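Local coordinates for 3-oxoacyl-(Acyl-carrier protein) synthase (Burkholderia xenovorans, PDB 4EFI) that probably acts as a 3-oxoacyl-[acyl-carrier-protein] synthase, an acyltransferase of the thiolase-like beta-ketoacyl synthase III family, at residues A20-C25 and T178-E183; Q133-G138 and V150-G155; I306-T311 and V349-T354; L325-F330 and A339-G344. One frame throughout, in Å; residues are numbered along the deposited sequence.

Contact 1: residues A20-C25 and T178-E183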
loop_
_atom_site.group_PDB
_atom_site.type_symbol
_atom_site.label_atom_id
_atom_site.label_comp_id
_atom_site.label_asym_id
_atom_site.label_seq_id
_atom_site.Cartn_x
_atom_site.Cartn_y
_atom_site.Cartn_z
ATOM N N ALA A 20 5.346 11.048 11.467
ATOM C CA ALA A 20 4.810 11.573 12.716
ATOM C C ALA A 20 3.588 10.805 13.237
ATOM O O ALA A 20 3.228 10.954 14.405
ATOM C CB ALA A 20 4.446 13.044 12.522
ATOM N N GLY A 21 2.934 10.012 12.398
ATOM C CA GLY A 21 1.742 9.273 12.798
ATOM C C GLY A 21 1.162 8.550 11.610
ATOM O O GLY A 21 1.421 8.963 10.463
ATOM N N VAL A 22 0.397 7.490 11.856
ATOM C CA VAL A 22 -0.255 6.728 10.784
ATOM C C VAL A 22 -1.611 6.231 11.305
ATOM O O VAL A 22 -1.690 5.669 12.396
ATOM C CB VAL A 22 0.554 5.476 10.370
ATOM C CG1 VAL A 22 -0.091 4.794 9.154
ATOM C CG2 VAL A 22 2.010 5.789 10.094
ATOM N N VAL A 23 -2.679 6.491 10.561
ATOM C CA VAL A 23 -3.975 5.908 10.882
ATOM C C VAL A 23 -4.534 5.183 9.652
ATOM O O VAL A 23 -4.462 5.709 8.517
ATOM C CB VAL A 23 -4.992 6.967 11.347
ATOM C CG1 VAL A 23 -6.372 6.368 11.565
ATOM C CG2 VAL A 23 -4.506 7.633 12.622
ATOM N N SER A 24 -5.131 4.025 9.874
ATOM C CA SER A 24 -5.825 3.276 8.824
ATOM C C SER A 24 -7.305 3.268 9.128
ATOM O O SER A 24 -7.692 3.177 10.305
ATOM C CB SER A 24 -5.341 1.832 8.769
ATOM O OG SER A 24 -3.950 1.750 8.520
ATOM N N CYS A 25 -8.123 3.296 8.090
ATOM C CA CYS A 25 -9.574 3.157 8.206
ATOM C C CYS A 25 -10.030 2.070 7.243
ATOM O O CYS A 25 -9.750 2.112 6.028
ATOM C CB CYS A 25 -10.284 4.471 7.866
ATOM S SG CYS A 25 -12.091 4.357 7.979
ATOM N N THR A 178 -5.668 4.883 4.235
ATOM C CA THR A 178 -4.747 5.276 5.303
ATOM C C THR A 178 -4.301 6.706 5.115
ATOM O O THR A 178 -4.332 7.266 4.012
ATOM C CB THR A 178 -3.505 4.368 5.341
ATOM O OG1 THR A 178 -2.638 4.651 4.232
ATOM C CG2 THR A 178 -3.888 2.901 5.330
ATOM N N MET A 179 -3.910 7.321 6.228
ATOM C CA MET A 179 -3.278 8.627 6.209
ATOM C C MET A 179 -2.013 8.574 7.051
ATOM O O MET A 179 -2.066 8.145 8.197
ATOM C CB MET A 179 -4.235 9.729 6.707
ATOM C CG MET A 179 -3.737 11.138 6.375
ATOM S SD MET A 179 -3.966 11.553 4.616
ATOM C CE MET A 179 -5.665 12.083 4.631
ATOM N N THR A 180 -0.907 9.031 6.472
ATOM C CA THR A 180 0.395 9.116 7.126
ATOM C C THR A 180 0.805 10.574 7.190
ATOM O O THR A 180 0.692 11.306 6.190
ATOM C CB THR A 180 1.468 8.332 6.331
ATOM O OG1 THR A 180 1.115 6.944 6.300
ATOM C CG2 THR A 180 2.865 8.465 6.966
ATOM N N ALA A 181 1.260 11.013 8.359
ATOM C CA ALA A 181 1.745 12.382 8.567
ATOM C C ALA A 181 3.251 12.367 8.515
ATOM O O ALA A 181 3.886 11.538 9.164
ATOM C CB ALA A 181 1.310 12.896 9.938
ATOM N N LEU A 182 3.817 13.308 7.773
ATOM C CA LEU A 182 5.252 13.538 7.733
ATOM C C LEU A 182 5.537 14.944 8.223
ATOM O O LEU A 182 4.793 15.863 7.928
ATOM C CB LEU A 182 5.808 13.421 6.313
ATOM C CG LEU A 182 5.510 12.158 5.546
ATOM C CD1 LEU A 182 6.139 12.289 4.166
ATOM C CD2 LEU A 182 6.047 10.918 6.263
ATOM N N GLU A 183 6.641 15.120 8.942
ATOM C CA GLU A 183 7.028 16.435 9.462
ATOM C C GLU A 183 8.538 16.643 9.402
ATOM O O GLU A 183 9.321 15.707 9.529
ATOM C CB GLU A 183 6.554 16.628 10.918
ATOM C CG GLU A 183 6.649 18.082 11.411
ATOM C CD GLU A 183 5.999 18.334 12.759
ATOM O OE1 GLU A 183 6.047 17.437 13.621
ATOM O OE2 GLU A 183 5.461 19.450 12.939
#

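Contact 2: residues Q133-G138 and V150-G155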
loop_
_atom_site.group_PDB
_atom_site.type_symbol
_atom_site.label_atom_id
_atom_site.label_comp_id
_atom_site.label_asym_id
_atom_site.label_seq_id
_atom_site.Cartn_x
_atom_site.Cartn_y
_atom_site.Cartn_z
ATOM N N GLN A 133 7.174 4.832 -2.271
ATOM C CA GLN A 133 7.301 5.986 -3.173
ATOM C C GLN A 133 6.657 7.234 -2.607
ATOM O O GLN A 133 7.208 8.330 -2.745
ATOM C CB GLN A 133 6.705 5.664 -4.552
ATOM C CG GLN A 133 7.348 4.453 -5.225
ATOM C CD GLN A 133 7.017 4.347 -6.683
ATOM O OE1 GLN A 133 6.583 3.280 -7.156
ATOM N NE2 GLN A 133 7.266 5.404 -7.416
ATOM N N ALA A 134 5.492 7.078 -1.991
ATOM C CA ALA A 134 4.829 8.197 -1.324
ATOM C C ALA A 134 5.672 8.754 -0.181
ATOM O O ALA A 134 5.779 9.977 -0.009
ATOM C CB ALA A 134 3.477 7.771 -0.799
ATOM N N LEU A 135 6.259 7.858 0.613
ATOM C CA LEU A 135 7.147 8.289 1.690
ATOM C C LEU A 135 8.314 9.087 1.134
ATOM O O LEU A 135 8.639 10.162 1.627
ATOM C CB LEU A 135 7.689 7.078 2.470
ATOM C CG LEU A 135 6.718 6.347 3.395
ATOM C CD1 LEU A 135 7.409 5.143 4.018
ATOM C CD2 LEU A 135 6.203 7.231 4.481
ATOM N N TRP A 136 8.961 8.569 0.094
ATOM C CA TRP A 136 10.080 9.267 -0.499
ATOM C C TRP A 136 9.659 10.646 -1.025
ATOM O O TRP A 136 10.329 11.655 -0.747
ATOM C CB TRP A 136 10.742 8.455 -1.628
ATOM C CG TRP A 136 11.623 9.326 -2.425
ATOM C CD1 TRP A 136 12.812 9.829 -2.045
ATOM C CD2 TRP A 136 11.327 9.883 -3.712
ATOM N NE1 TRP A 136 13.294 10.691 -3.013
ATOM C CE2 TRP A 136 12.392 10.731 -4.051
ATOM C CE3 TRP A 136 10.260 9.735 -4.613
ATOM C CZ2 TRP A 136 12.429 11.425 -5.270
ATOM C CZ3 TRP A 136 10.288 10.430 -5.801
ATOM C CH2 TRP A 136 11.367 11.265 -6.119
ATOM N N LEU A 137 8.550 10.705 -1.762
ATOM C CA LEU A 137 8.163 11.970 -2.360
ATOM C C LEU A 137 7.863 12.985 -1.280
ATOM O O LEU A 137 8.286 14.147 -1.354
ATOM C CB LEU A 137 6.966 11.802 -3.281
ATOM C CG LEU A 137 6.599 13.088 -4.012
ATOM C CD1 LEU A 137 7.784 13.672 -4.785
ATOM C CD2 LEU A 137 5.454 12.782 -4.948
ATOM N N GLY A 138 7.120 12.569 -0.277
ATOM C CA GLY A 138 6.795 13.470 0.809
ATOM C C GLY A 138 7.996 13.962 1.588
ATOM O O GLY A 138 8.111 15.141 1.938
ATOM N N VAL A 150 3.287 17.190 5.677
ATOM C CA VAL A 150 2.757 16.515 4.495
ATOM C C VAL A 150 1.835 15.393 4.952
ATOM O O VAL A 150 2.173 14.654 5.886
ATOM C CB VAL A 150 3.880 15.941 3.601
ATOM C CG1 VAL A 150 3.309 15.147 2.428
ATOM C CG2 VAL A 150 4.782 17.069 3.097
ATOM N N LEU A 151 0.680 15.279 4.303
ATOM C CA LEU A 151 -0.224 14.145 4.483
ATOM C C LEU A 151 -0.177 13.241 3.256
ATOM O O LEU A 151 -0.299 13.700 2.119
ATOM C CB LEU A 151 -1.666 14.623 4.699
ATOM C CG LEU A 151 -1.884 15.428 5.985
ATOM C CD1 LEU A 151 -3.353 15.807 6.088
ATOM C CD2 LEU A 151 -1.474 14.627 7.204
ATOM N N LEU A 152 0.016 11.941 3.512
ATOM C CA LEU A 152 -0.023 10.932 2.480
ATOM C C LEU A 152 -1.276 10.113 2.657
ATOM O O LEU A 152 -1.404 9.352 3.626
ATOM C CB LEU A 152 1.197 10.007 2.542
ATOM C CG LEU A 152 2.567 10.662 2.592
ATOM C CD1 LEU A 152 3.615 9.584 2.807
ATOM C CD2 LEU A 152 2.840 11.468 1.346
ATOM N N ALA A 153 -2.202 10.280 1.723
ATOM C CA ALA A 153 -3.469 9.563 1.721
ATOM C C ALA A 153 -3.309 8.403 0.757
ATOM O O ALA A 153 -3.251 8.595 -0.461
ATOM C CB ALA A 153 -4.579 10.498 1.259
ATOM N N VAL A 154 -3.151 7.183 1.276
ATOM C CA VAL A 154 -2.804 6.026 0.473
ATOM C C VAL A 154 -3.893 4.981 0.716
ATOM O O VAL A 154 -4.075 4.506 1.847
ATOM C CB VAL A 154 -1.411 5.485 0.817
ATOM C CG1 VAL A 154 -1.084 4.263 -0.069
ATOM C CG2 VAL A 154 -0.378 6.599 0.667
ATOM N N GLY A 155 -4.667 4.663 -0.319
ATOM C CA GLY A 155 -5.824 3.806 -0.103
ATOM C C GLY A 155 -6.394 3.281 -1.396
ATOM O O GLY A 155 -6.098 3.778 -2.484
#

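Contact 3: residues I306-T311 and V349-T354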
loop_
_atom_site.group_PDB
_atom_site.type_symbol
_atom_site.label_atom_id
_atom_site.label_comp_id
_atom_site.label_asym_id
_atom_site.label_seq_id
_atom_site.Cartn_x
_atom_site.Cartn_y
_atom_site.Cartn_z
ATOM N N ILE A 306 0.923 -1.817 3.283
ATOM C CA ILE A 306 2.007 -1.551 4.225
ATOM C C ILE A 306 1.591 -0.646 5.396
ATOM O O ILE A 306 1.822 -0.977 6.549
ATOM C CB ILE A 306 3.280 -1.046 3.495
ATOM C CG1 ILE A 306 3.857 -2.171 2.631
ATOM C CG2 ILE A 306 4.291 -0.544 4.514
ATOM C CD1 ILE A 306 4.980 -1.739 1.700
ATOM N N PRO A 307 0.964 0.514 5.126
ATOM C CA PRO A 307 0.542 1.318 6.282
ATOM C C PRO A 307 -0.492 0.597 7.166
ATOM O O PRO A 307 -0.475 0.752 8.387
ATOM C CB PRO A 307 -0.019 2.607 5.653
ATOM C CG PRO A 307 -0.278 2.276 4.221
ATOM C CD PRO A 307 0.774 1.234 3.864
ATOM N N LEU A 308 -1.349 -0.230 6.573
ATOM C CA LEU A 308 -2.312 -1.007 7.364
ATOM C C LEU A 308 -1.561 -2.013 8.238
ATOM O O LEU A 308 -1.874 -2.194 9.427
ATOM C CB LEU A 308 -3.334 -1.703 6.454
ATOM C CG LEU A 308 -4.419 -2.509 7.182
ATOM C CD1 LEU A 308 -5.298 -1.640 8.051
ATOM C CD2 LEU A 308 -5.235 -3.271 6.140
ATOM N N LEU A 309 -0.510 -2.601 7.696
ATOM C CA LEU A 309 0.330 -3.524 8.439
ATOM C C LEU A 309 0.977 -2.794 9.630
ATOM O O LEU A 309 1.037 -3.331 10.748
ATOM C CB LEU A 309 1.384 -4.114 7.500
ATOM C CG LEU A 309 2.129 -5.360 7.921
ATOM C CD1 LEU A 309 1.194 -6.525 8.046
ATOM C CD2 LEU A 309 3.182 -5.616 6.865
ATOM N N ILE A 310 1.464 -1.572 9.410
ATOM C CA ILE A 310 2.044 -0.789 10.496
ATOM C C ILE A 310 1.015 -0.591 11.596
ATOM O O ILE A 310 1.305 -0.805 12.766
ATOM C CB ILE A 310 2.553 0.580 10.000
ATOM C CG1 ILE A 310 3.711 0.375 9.032
ATOM C CG2 ILE A 310 2.954 1.493 11.169
ATOM C CD1 ILE A 310 4.152 1.611 8.300
ATOM N N THR A 311 -0.191 -0.152 11.248
ATOM C CA THR A 311 -1.151 0.188 12.298
ATOM C C THR A 311 -1.691 -1.030 13.031
ATOM O O THR A 311 -1.886 -0.974 14.249
ATOM C CB THR A 311 -2.302 1.114 11.821
ATOM O OG1 THR A 311 -3.150 0.434 10.883
ATOM C CG2 THR A 311 -1.760 2.368 11.188
ATOM N N VAL A 349 -0.870 5.930 16.224
ATOM C CA VAL A 349 -0.846 4.799 15.313
ATOM C C VAL A 349 -2.135 4.049 15.619
ATOM O O VAL A 349 -2.301 3.548 16.738
ATOM C CB VAL A 349 0.345 3.874 15.595
ATOM C CG1 VAL A 349 0.310 2.661 14.668
ATOM C CG2 VAL A 349 1.656 4.639 15.468
ATOM N N ASP A 350 -3.081 3.985 14.691
ATOM C CA ASP A 350 -4.408 3.460 15.009
ATOM C C ASP A 350 -5.089 2.896 13.781
ATOM O O ASP A 350 -4.740 3.253 12.673
ATOM C CB ASP A 350 -5.272 4.553 15.627
ATOM C CG ASP A 350 -6.092 4.058 16.813
ATOM O OD1 ASP A 350 -6.403 2.838 16.897
ATOM O OD2 ASP A 350 -6.413 4.906 17.669
ATOM N N THR A 351 -6.049 2.011 14.020
ATOM C CA THR A 351 -6.880 1.416 12.985
ATOM C C THR A 351 -8.328 1.619 13.412
ATOM O O THR A 351 -8.706 1.222 14.526
ATOM C CB THR A 351 -6.612 -0.088 12.799
ATOM O OG1 THR A 351 -5.208 -0.316 12.649
ATOM C CG2 THR A 351 -7.334 -0.601 11.594
ATOM N N ILE A 352 -9.126 2.280 12.578
ATOM C CA ILE A 352 -10.527 2.562 12.860
ATOM C C ILE A 352 -11.368 1.969 11.739
ATOM O O ILE A 352 -10.842 1.545 10.715
ATOM C CB ILE A 352 -10.795 4.083 12.966
ATOM C CG1 ILE A 352 -10.442 4.808 11.660
ATOM C CG2 ILE A 352 -9.974 4.675 14.113
ATOM C CD1 ILE A 352 -10.872 6.274 11.618
ATOM N N GLU A 353 -12.680 1.954 11.916
ATOM C CA GLU A 353 -13.551 1.532 10.834
ATOM C C GLU A 353 -14.547 2.610 10.490
ATOM O O GLU A 353 -14.721 3.589 11.224
ATOM C CB GLU A 353 -14.215 0.181 11.121
ATOM C CG GLU A 353 -15.111 0.153 12.275
ATOM C CD GLU A 353 -15.659 -1.266 12.621
ATOM O OE1 GLU A 353 -15.252 -2.332 12.069
ATOM O OE2 GLU A 353 -16.551 -1.306 13.497
ATOM N N THR A 354 -15.180 2.454 9.342
ATOM C CA THR A 354 -16.207 3.384 8.925
ATOM C C THR A 354 -17.423 3.328 9.845
ATOM O O THR A 354 -17.580 2.383 10.642
ATOM C CB THR A 354 -16.692 3.062 7.504
ATOM O OG1 THR A 354 -17.162 1.704 7.452
ATOM C CG2 THR A 354 -15.585 3.242 6.488
ATOM O OXT THR A 354 -18.272 4.223 9.773
HETATM O O HOH W 1 -4.449 -0.810 15.254
#

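Contact 4: residues L325-F330 and A339-G344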
loop_
_atom_site.group_PDB
_atom_site.type_symbol
_atom_site.label_atom_id
_atom_site.label_comp_id
_atom_site.label_asym_id
_atom_site.label_seq_id
_atom_site.Cartn_x
_atom_site.Cartn_y
_atom_site.Cartn_z
ATOM N N LEU A 325 12.899 -0.089 10.525
ATOM C CA LEU A 325 12.009 -0.767 9.605
ATOM C C LEU A 325 12.499 -0.787 8.167
ATOM O O LEU A 325 13.070 0.195 7.672
ATOM C CB LEU A 325 10.652 -0.057 9.606
ATOM C CG LEU A 325 9.960 0.021 10.979
ATOM C CD1 LEU A 325 8.689 0.831 10.888
ATOM C CD2 LEU A 325 9.662 -1.362 11.488
ATOM N N GLY A 326 12.213 -1.901 7.494
ATOM C CA GLY A 326 12.339 -1.992 6.048
ATOM C C GLY A 326 10.964 -2.220 5.463
ATOM O O GLY A 326 10.154 -2.932 6.056
ATOM N N MET A 327 10.679 -1.593 4.326
ATOM C CA MET A 327 9.353 -1.655 3.694
ATOM C C MET A 327 9.554 -1.996 2.231
ATOM O O MET A 327 10.428 -1.422 1.598
ATOM C CB MET A 327 8.615 -0.321 3.803
ATOM C CG MET A 327 8.482 0.169 5.217
ATOM S SD MET A 327 7.598 1.718 5.288
ATOM C CE MET A 327 7.840 2.207 6.998
ATOM N N PHE A 328 8.786 -2.945 1.707
ATOM C CA PHE A 328 8.988 -3.435 0.341
ATOM C C PHE A 328 7.657 -3.598 -0.348
ATOM O O PHE A 328 6.857 -4.430 0.053
ATOM C CB PHE A 328 9.745 -4.771 0.375
ATOM C CG PHE A 328 11.023 -4.696 1.145
ATOM C CD1 PHE A 328 12.155 -4.132 0.573
ATOM C CD2 PHE A 328 11.071 -5.087 2.468
ATOM C CE1 PHE A 328 13.325 -4.002 1.295
ATOM C CE2 PHE A 328 12.244 -4.958 3.201
ATOM C CZ PHE A 328 13.371 -4.426 2.604
ATOM N N GLY A 329 7.440 -2.790 -1.379
ATOM C CA GLY A 329 6.223 -2.838 -2.163
ATOM C C GLY A 329 6.547 -3.241 -3.586
ATOM O O GLY A 329 7.591 -2.879 -4.120
ATOM N N PHE A 330 5.663 -4.026 -4.184
ATOM C CA PHE A 330 5.863 -4.517 -5.537
ATOM C C PHE A 330 4.511 -4.814 -6.167
ATOM O O PHE A 330 3.551 -5.113 -5.465
ATOM C CB PHE A 330 6.698 -5.795 -5.482
ATOM C CG PHE A 330 6.303 -6.707 -4.359
ATOM C CD1 PHE A 330 6.759 -6.478 -3.074
ATOM C CD2 PHE A 330 5.453 -7.773 -4.585
ATOM C CE1 PHE A 330 6.385 -7.306 -2.036
ATOM C CE2 PHE A 330 5.076 -8.605 -3.549
ATOM C CZ PHE A 330 5.544 -8.370 -2.273
ATOM N N ALA A 339 11.757 1.240 1.290
ATOM C CA ALA A 339 12.139 2.292 2.227
ATOM C C ALA A 339 12.806 1.622 3.410
ATOM O O ALA A 339 12.341 0.577 3.881
ATOM C CB ALA A 339 10.930 3.069 2.690
ATOM N N ALA A 340 13.865 2.221 3.912
ATOM C CA ALA A 340 14.512 1.738 5.115
ATOM C C ALA A 340 14.810 2.947 5.958
ATOM O O ALA A 340 15.518 3.843 5.530
ATOM C CB ALA A 340 15.795 1.013 4.789
ATOM N N LEU A 341 14.281 2.960 7.180
ATOM C CA LEU A 341 14.412 4.117 8.044
ATOM C C LEU A 341 13.972 3.762 9.474
ATOM O O LEU A 341 13.294 2.758 9.709
ATOM C CB LEU A 341 13.597 5.314 7.519
ATOM C CG LEU A 341 12.086 5.282 7.731
ATOM C CD1 LEU A 341 11.468 6.592 7.272
ATOM C CD2 LEU A 341 11.419 4.128 7.025
ATOM N N ALA A 342 14.370 4.615 10.413
ATOM C CA ALA A 342 13.894 4.571 11.791
ATOM C C ALA A 342 12.551 5.282 11.903
ATOM O O ALA A 342 12.334 6.347 11.311
ATOM C CB ALA A 342 14.910 5.202 12.715
ATOM N N VAL A 343 11.639 4.700 12.669
ATOM C CA VAL A 343 10.315 5.255 12.885
ATOM C C VAL A 343 9.931 5.169 14.359
ATOM O O VAL A 343 10.057 4.112 14.970
ATOM C CB VAL A 343 9.268 4.487 12.084
ATOM C CG1 VAL A 343 7.890 5.071 12.323
ATOM C CG2 VAL A 343 9.609 4.457 10.573
ATOM N N GLY A 344 9.484 6.277 14.941
ATOM C CA GLY A 344 8.968 6.268 16.294
ATOM C C GLY A 344 9.989 6.694 17.335
ATOM O O GLY A 344 11.141 7.018 17.010
#

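Contact 1: residues A20-C25 and T178-E183
V22 and V23 run against M179 and T180 in an almost exactly antiparallel strand pair, the short axes 175° apart and approaching to 4.7 Å. At the hydrogen-bonded pair V23 and M179, V23 N reaches M179 O and M179 N returns to V23 O, each at 2.9 Å. A20 and G21 both face A181: A181 N gives to G21 O, while A181 O receives A20 N at 2.8 Å, consistent with a classic beta bulge.

On one face, V22 and T180 lie side by side and point the same way, V22 CG1 coming to 3.8 Å from T180 OG1. Two residues along, S24 OG rests 3.4 Å from T178 CG2. The hydroxyls on this face turn to other partners: T180 OG1 hydrogen-bonds to Y131 OH, T178 OG1 to V154 O, and S24 OG to T311 OG1. The face of V23, M179 and A181 is apolar, and at the end of the pair A20 CB turns toward the other strand, 4.1 Å from A181 CB.

The two strands are interior members of a mixed sheet, flanked by strands 149-156 and 349-353. Helix 66-81 packs against V23, M179 and A181, and helix 305-313 against V22, S24 and T178.

Contact 2: residues Q133-G138 and V150-G155
The carbonyl oxygen A134 O accepts the amide G138 N at 2.9 Å, an ordinary i to i+4 helix bond, and is covered on the strand side by the two methyls of L152, CD1 and CD2 each 3.6 Å from A134 O. No hydrogen bond crosses between the segments, so apolar carbon and the helix backbone make the join.

L152 carries most of it. Its CG stands anti to its own carbonyl carbon (chi1 -51°), which sends the branched end to the helix, where both methyls come up to A134 O from the same side, with CD1 also close to the carbonyl carbon. CD1 further meets A134 CB at 4.0 Å and L135 CD2 at 3.9 Å, the L135 and L152 side chains crossing at about a right angle. L135 starts away from the strand, and its end comes back to make that touch.

Smaller contacts continue on both sides. A134 CB lies 4.3 Å from V154 CG2, and V150 CG2 sits 4.0 Å from G138 O, the helix here presenting backbone alone.

Helix and strand run nearly antiparallel; the short axes approach to 9.3 Å, and helix 130-143 lies on one face of the sheet. Strands 90-94 and 176-184 flank strand 149-156; V94 and I92 touch A134 and L137, L182 touches L135, and F193 of strand 190-197 meets the helix from the other sheet.

Contact 3: residues I306-T311 and V349-T354
T311 and T351 join helix to strand through their hydroxyls, with T311 OG1 and T351 OG1 2.8 Å apart and either able to be the donor. T311 OG1 occupies the position between its backbone N and carbonyl carbon (chi1 67°), an orientation that turns it to the strand. S24 OG of strand 17-26 is another hydrogen-bond partner of the same hydroxyl.

A water forms the second polar link. It donates to T311 O at 2.8 Å and is also hydrogen-bonded to T351 OG1 at 2.8 Å, so T351 OG1 meets the helix both directly and through solvent.

The remaining contacts are of van der Waals kind. The strand carbonyl D350 O lies 3.4 Å from both T311 CB and T311 CG2. V349 CG1 comes up beside the helix backbone, 3.7 Å from T311 CA, and the V349 and T311 side chains cross obliquely. At the far end L308 CD1 reaches T351 CG2 at 4.2 Å.

With no charged group bridging the segments, the polar part of the join between the edge strand 349-353 and helix 305-313 rests on neutral hydroxyls and a water. Such a chain, from S24 through T311 to T351, may let its protons take more than one order.

Contact 4: residues L325-F330 and A339-G344
M327 and A339 exchange both backbone bonds of a hydrogen-bonded pair: M327 N reaches A339 O at 2.8 Å, though with an N-H...O angle of only 145°, and A339 N returns to M327 O at 3.0 Å. One hydrogen-bonded pair further from the turn, L325 and L341 repeat the exchange, L325 N to L341 O at 3.0 Å and L341 N to L325 O at 3.1 Å, the latter bonds being straighter. Between them lies the non-hydrogen-bonded pair G326 and A340, where the backbones come closer. There A340 CA makes a CA-H...O contact of 3.3 Å to L325 O, and G326 CA approaches A339 O in the same manner.

These are the arms of a beta hairpin, strands 323-331 and 335-343, whose short axes run at 158° to each other, so the pair is twisted. It belongs to the second mixed sheet of the thiolase-like fold: strand 266-269 borders one arm, strand 190-197 the other.

The face carrying L325, M327, A339 and L341 is apolar and takes the side chains that touch. L325 CD1 lies 3.8 Å from V343 CG2, the two side chains crossing at about a right angle. L341 has its CG between the backbone N and the carbonyl carbon (chi1 76°), which brings its end nearer the other strand; M327, extended beyond CG, meets it there, CE 4.1 Å from L341 CD2. Nearer the backbone, M327 CB and A339 CB sit 4.3 Å apart. Helix 130-143 lies over this face, with Y131 and L135 on M327, P132 on A339 and M139 on L341. On the opposite face, helix 235-257 packs on A340 through T253 and on F328 through V250.

From the N terminus, strand 17-26 is reached first, and it must wait for strand 176-184 before contact 1 closes. Within that long loop, contact 2 opens and closes, joining helix 130-143 to strand 149-156, next to strand 176-184 in the same sheet. Contact 3 comes later: helix 305-313 waits for the last strand, 349-353, which forms an outer strand of the sheet that holds contact 1. Contact 4, the hairpin 323-331 and 335-343, falls wholly within that second loop. The two loops are in series. Contacts 2 and 4 meet where L135 packs on M327, and contacts 3 and 4 through I306 and I310, so both helices lie between the two sheets.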